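PDB 1H80: iota-carrageenase, which hydrolyses internal beta-1,4 linkages of iota-carrageenan, a sulfated galactan of red algal cell walls, with inversion of anomeric configuration. Local coordinates for residues 249-257 / 344-353. Residues are numbered along the deposited sequence; the frame is centred on the assembly and turned at random. Where two conformers were deposited one is given.
Sequences VMFGPHFMK and EPGSFGTVKV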
loop_
_atom_site.group_PDB
_atom_site.type_symbol
_atom_site.label_atom_id
_atom_site.label_comp_id
_atom_site.label_asym_id
_atom_site.label_seq_id
_atom_site.Cartn_x
_atom_site.Cartn_y
_atom_site.Cartn_z
ATOM N N VAL A 249 -5.338 5.055 5.416
ATOM C CA VAL A 249 -4.452 5.937 4.678
ATOM C C VAL A 249 -3.301 6.375 5.561
ATOM O O VAL A 249 -3.505 6.791 6.698
ATOM C CB VAL A 249 -5.208 7.185 4.199
ATOM C CG1 VAL A 249 -4.248 8.126 3.489
ATOM C CG2 VAL A 249 -6.345 6.781 3.272
ATOM N N MET A 250 -2.087 6.283 5.037
ATOM C CA MET A 250 -0.922 6.683 5.807
ATOM C C MET A 250 0.073 7.478 4.978
ATOM O O MET A 250 0.327 7.159 3.816
ATOM C CB MET A 250 -0.245 5.450 6.407
ATOM C CG MET A 250 1.053 5.744 7.133
ATOM S SD MET A 250 2.468 5.581 6.034
ATOM C CE MET A 250 3.178 4.063 6.685
ATOM N N PHE A 251 0.616 8.530 5.585
ATOM C CA PHE A 251 1.599 9.377 4.929
ATOM C C PHE A 251 2.899 9.233 5.705
ATOM O O PHE A 251 2.933 9.445 6.917
ATOM C CB PHE A 251 1.172 10.846 4.948
ATOM C CG PHE A 251 -0.095 11.123 4.195
ATOM C CD1 PHE A 251 -1.335 10.960 4.805
ATOM C CD2 PHE A 251 -0.048 11.544 2.870
ATOM C CE1 PHE A 251 -2.511 11.212 4.110
ATOM C CE2 PHE A 251 -1.218 11.798 2.165
ATOM C CZ PHE A 251 -2.452 11.632 2.784
ATOM N N GLY A 252 3.961 8.857 5.003
ATOM C CA GLY A 252 5.262 8.698 5.629
ATOM C C GLY A 252 6.272 9.000 4.543
ATOM O O GLY A 252 6.725 8.092 3.853
ATOM N N PRO A 253 6.658 10.273 4.380
ATOM C CA PRO A 253 7.615 10.670 3.345
ATOM C C PRO A 253 9.065 10.259 3.537
ATOM O O PRO A 253 9.845 10.289 2.585
ATOM C CB PRO A 253 7.447 12.181 3.304
ATOM C CG PRO A 253 7.244 12.509 4.755
ATOM C CD PRO A 253 6.274 11.430 5.213
ATOM N N HIS A 254 9.427 9.862 4.752
ATOM C CA HIS A 254 10.805 9.487 5.030
ATOM C C HIS A 254 11.724 10.632 4.604
ATOM O O HIS A 254 11.662 11.714 5.181
ATOM C CB HIS A 254 11.170 8.188 4.304
ATOM C CG HIS A 254 10.615 6.962 4.960
ATOM N ND1 HIS A 254 11.409 6.034 5.599
ATOM C CD2 HIS A 254 9.340 6.528 5.107
ATOM C CE1 HIS A 254 10.648 5.083 6.112
ATOM N NE2 HIS A 254 9.388 5.360 5.827
ATOM N N PHE A 255 12.539 10.407 3.578
ATOM C CA PHE A 255 13.489 11.410 3.086
ATOM C C PHE A 255 13.021 12.149 1.831
ATOM O O PHE A 255 13.650 13.115 1.397
ATOM C CB PHE A 255 14.807 10.709 2.758
ATOM C CG PHE A 255 14.649 9.589 1.766
ATOM C CD1 PHE A 255 14.431 9.863 0.418
ATOM C CD2 PHE A 255 14.637 8.264 2.189
ATOM C CE1 PHE A 255 14.199 8.837 -0.493
ATOM C CE2 PHE A 255 14.406 7.227 1.284
ATOM C CZ PHE A 255 14.184 7.518 -0.061
ATOM N N MET A 256 11.920 11.689 1.251
ATOM C CA MET A 256 11.407 12.253 0.008
ATOM C C MET A 256 10.483 13.460 0.086
ATOM O O MET A 256 9.600 13.538 0.936
ATOM C CB MET A 256 10.712 11.140 -0.783
ATOM C CG MET A 256 10.042 11.568 -2.084
ATOM S SD MET A 256 11.179 12.239 -3.314
ATOM C CE MET A 256 12.432 10.972 -3.298
ATOM N N LYS A 257 10.699 14.399 -0.828
ATOM C CA LYS A 257 9.864 15.585 -0.918
ATOM C C LYS A 257 8.768 15.262 -1.929
ATOM O O LYS A 257 9.012 15.222 -3.138
ATOM C CB LYS A 257 10.674 16.786 -1.407
ATOM C CG LYS A 257 9.826 18.023 -1.626
ATOM C CD LYS A 257 10.676 19.226 -1.995
ATOM C CE LYS A 257 9.815 20.460 -2.185
ATOM N NZ LYS A 257 10.637 21.677 -2.436
ATOM N N GLU A 344 17.453 16.260 3.947
ATOM C CA GLU A 344 16.464 16.858 4.853
ATOM C C GLU A 344 15.224 15.980 4.969
ATOM O O GLU A 344 14.937 15.181 4.077
ATOM C CB GLU A 344 16.092 18.257 4.367
ATOM C CG GLU A 344 14.926 18.278 3.385
ATOM C CD GLU A 344 14.383 19.688 3.173
ATOM O OE1 GLU A 344 13.432 20.126 3.923
ATOM O OE2 GLU A 344 14.883 20.438 2.254
ATOM N N PRO A 345 14.476 16.112 6.075
ATOM C CA PRO A 345 13.273 15.295 6.246
ATOM C C PRO A 345 12.291 15.421 5.086
ATOM O O PRO A 345 12.061 16.513 4.558
ATOM C CB PRO A 345 12.691 15.799 7.570
ATOM C CG PRO A 345 13.247 17.188 7.697
ATOM C CD PRO A 345 14.653 17.034 7.206
ATOM N N GLY A 346 11.726 14.287 4.692
ATOM C CA GLY A 346 10.767 14.279 3.607
ATOM C C GLY A 346 9.510 15.031 3.989
ATOM O O GLY A 346 9.321 15.409 5.146
ATOM N N SER A 347 8.640 15.245 3.014
ATOM C CA SER A 347 7.407 15.971 3.260
ATOM C C SER A 347 6.404 15.725 2.152
ATOM O O SER A 347 6.660 14.965 1.220
ATOM C CB SER A 347 7.702 17.469 3.331
ATOM O OG SER A 347 8.248 17.924 2.100
ATOM N N PHE A 348 5.248 16.358 2.293
ATOM C CA PHE A 348 4.196 16.298 1.295
ATOM C C PHE A 348 3.781 17.740 1.067
ATOM O O PHE A 348 4.006 18.599 1.922
ATOM C CB PHE A 348 2.998 15.480 1.778
ATOM C CG PHE A 348 3.185 13.999 1.645
ATOM C CD1 PHE A 348 3.783 13.261 2.659
ATOM C CD2 PHE A 348 2.780 13.341 0.484
ATOM C CE1 PHE A 348 3.978 11.886 2.526
ATOM C CE2 PHE A 348 2.969 11.970 0.337
ATOM C CZ PHE A 348 3.571 11.238 1.360
ATOM N N GLY A 349 3.193 18.008 -0.091
ATOM C CA GLY A 349 2.761 19.358 -0.395
ATOM C C GLY A 349 1.427 19.635 0.257
ATOM O O GLY A 349 1.273 19.488 1.471
ATOM N N THR A 350 0.455 20.039 -0.549
ATOM C CA THR A 350 -0.874 20.320 -0.037
ATOM C C THR A 350 -1.602 18.993 0.094
ATOM O O THR A 350 -1.860 18.320 -0.902
ATOM C CB THR A 350 -1.643 21.241 -0.993
ATOM O OG1 THR A 350 -0.939 22.484 -1.112
ATOM C CG2 THR A 350 -3.054 21.504 -0.475
ATOM N N VAL A 351 -1.908 18.613 1.331
ATOM C CA VAL A 351 -2.607 17.365 1.596
ATOM C C VAL A 351 -3.905 17.633 2.334
ATOM O O VAL A 351 -3.912 18.264 3.392
ATOM C CB VAL A 351 -1.756 16.408 2.459
ATOM C CG1 VAL A 351 -2.561 15.155 2.791
ATOM C CG2 VAL A 351 -0.477 16.040 1.723
ATOM N N LYS A 352 -5.005 17.155 1.765
ATOM C CA LYS A 352 -6.312 17.318 2.375
ATOM C C LYS A 352 -7.035 15.987 2.339
ATOM O O LYS A 352 -7.045 15.303 1.315
ATOM C CB LYS A 352 -7.130 18.374 1.633
ATOM C CG LYS A 352 -6.533 19.762 1.715
ATOM C CD LYS A 352 -7.427 20.789 1.050
ATOM C CE LYS A 352 -6.765 22.157 1.042
ATOM N NZ LYS A 352 -7.615 23.181 0.375
ATOM N N VAL A 353 -7.615 15.622 3.474
ATOM C CA VAL A 353 -8.360 14.378 3.611
ATOM C C VAL A 353 -9.760 14.749 4.086
ATOM O O VAL A 353 -9.927 15.267 5.192
ATOM C CB VAL A 353 -7.699 13.451 4.649
ATOM C CG1 VAL A 353 -8.457 12.136 4.735
ATOM C CG2 VAL A 353 -6.240 13.213 4.274
HETATM O O HOH W 1 16.321 14.152 1.582
#
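The parallel beta-helix of this glycosyl hydrolase 82 enzyme packs apolar side chains from different faces into its interior; Phe251 on strand 250-252 meets Val351 and Val353 of strand 351-359 there, and Phe348 from the loop that leads into that strand. The two phenylalanines form a T-shaped pair, planes at 87° and centroids 5.2 Å apart: the edge of Phe251, led by CD2, points at the middle of one Phe348 face. Farther round, CZ of Phe251 rests 3.5 Å from CG1 of Val351, a methyl that arrives from the opposing strand 351-359. Phe348 has CG anti to its carbonyl carbon (chi1 -81°), which swings the ring in beside Pro253, whose CD abuts the ring edge at CE1, 3.6 Å away. Tyr419, a ligand of a calcium ion, also meets the Phe348 ring. A serine in place of Phe348 would probably leave the edge of Phe251 without its aromatic face and open a gap beside Pro253. Past this apolar end, backbone takes over. A type II' turn from Pro253 to Met256 lies against Gly346, where any side chain would collide with the carbonyl oxygens of Pro253, His254 and Met256. Gly346 N donates to His254 O at 2.6 Å, and Ser347 N reaches Met256 O at 2.9 Å. One water donates to both Phe255 O and Glu344 O, 2.9 and 3.0 Å from its oxygen.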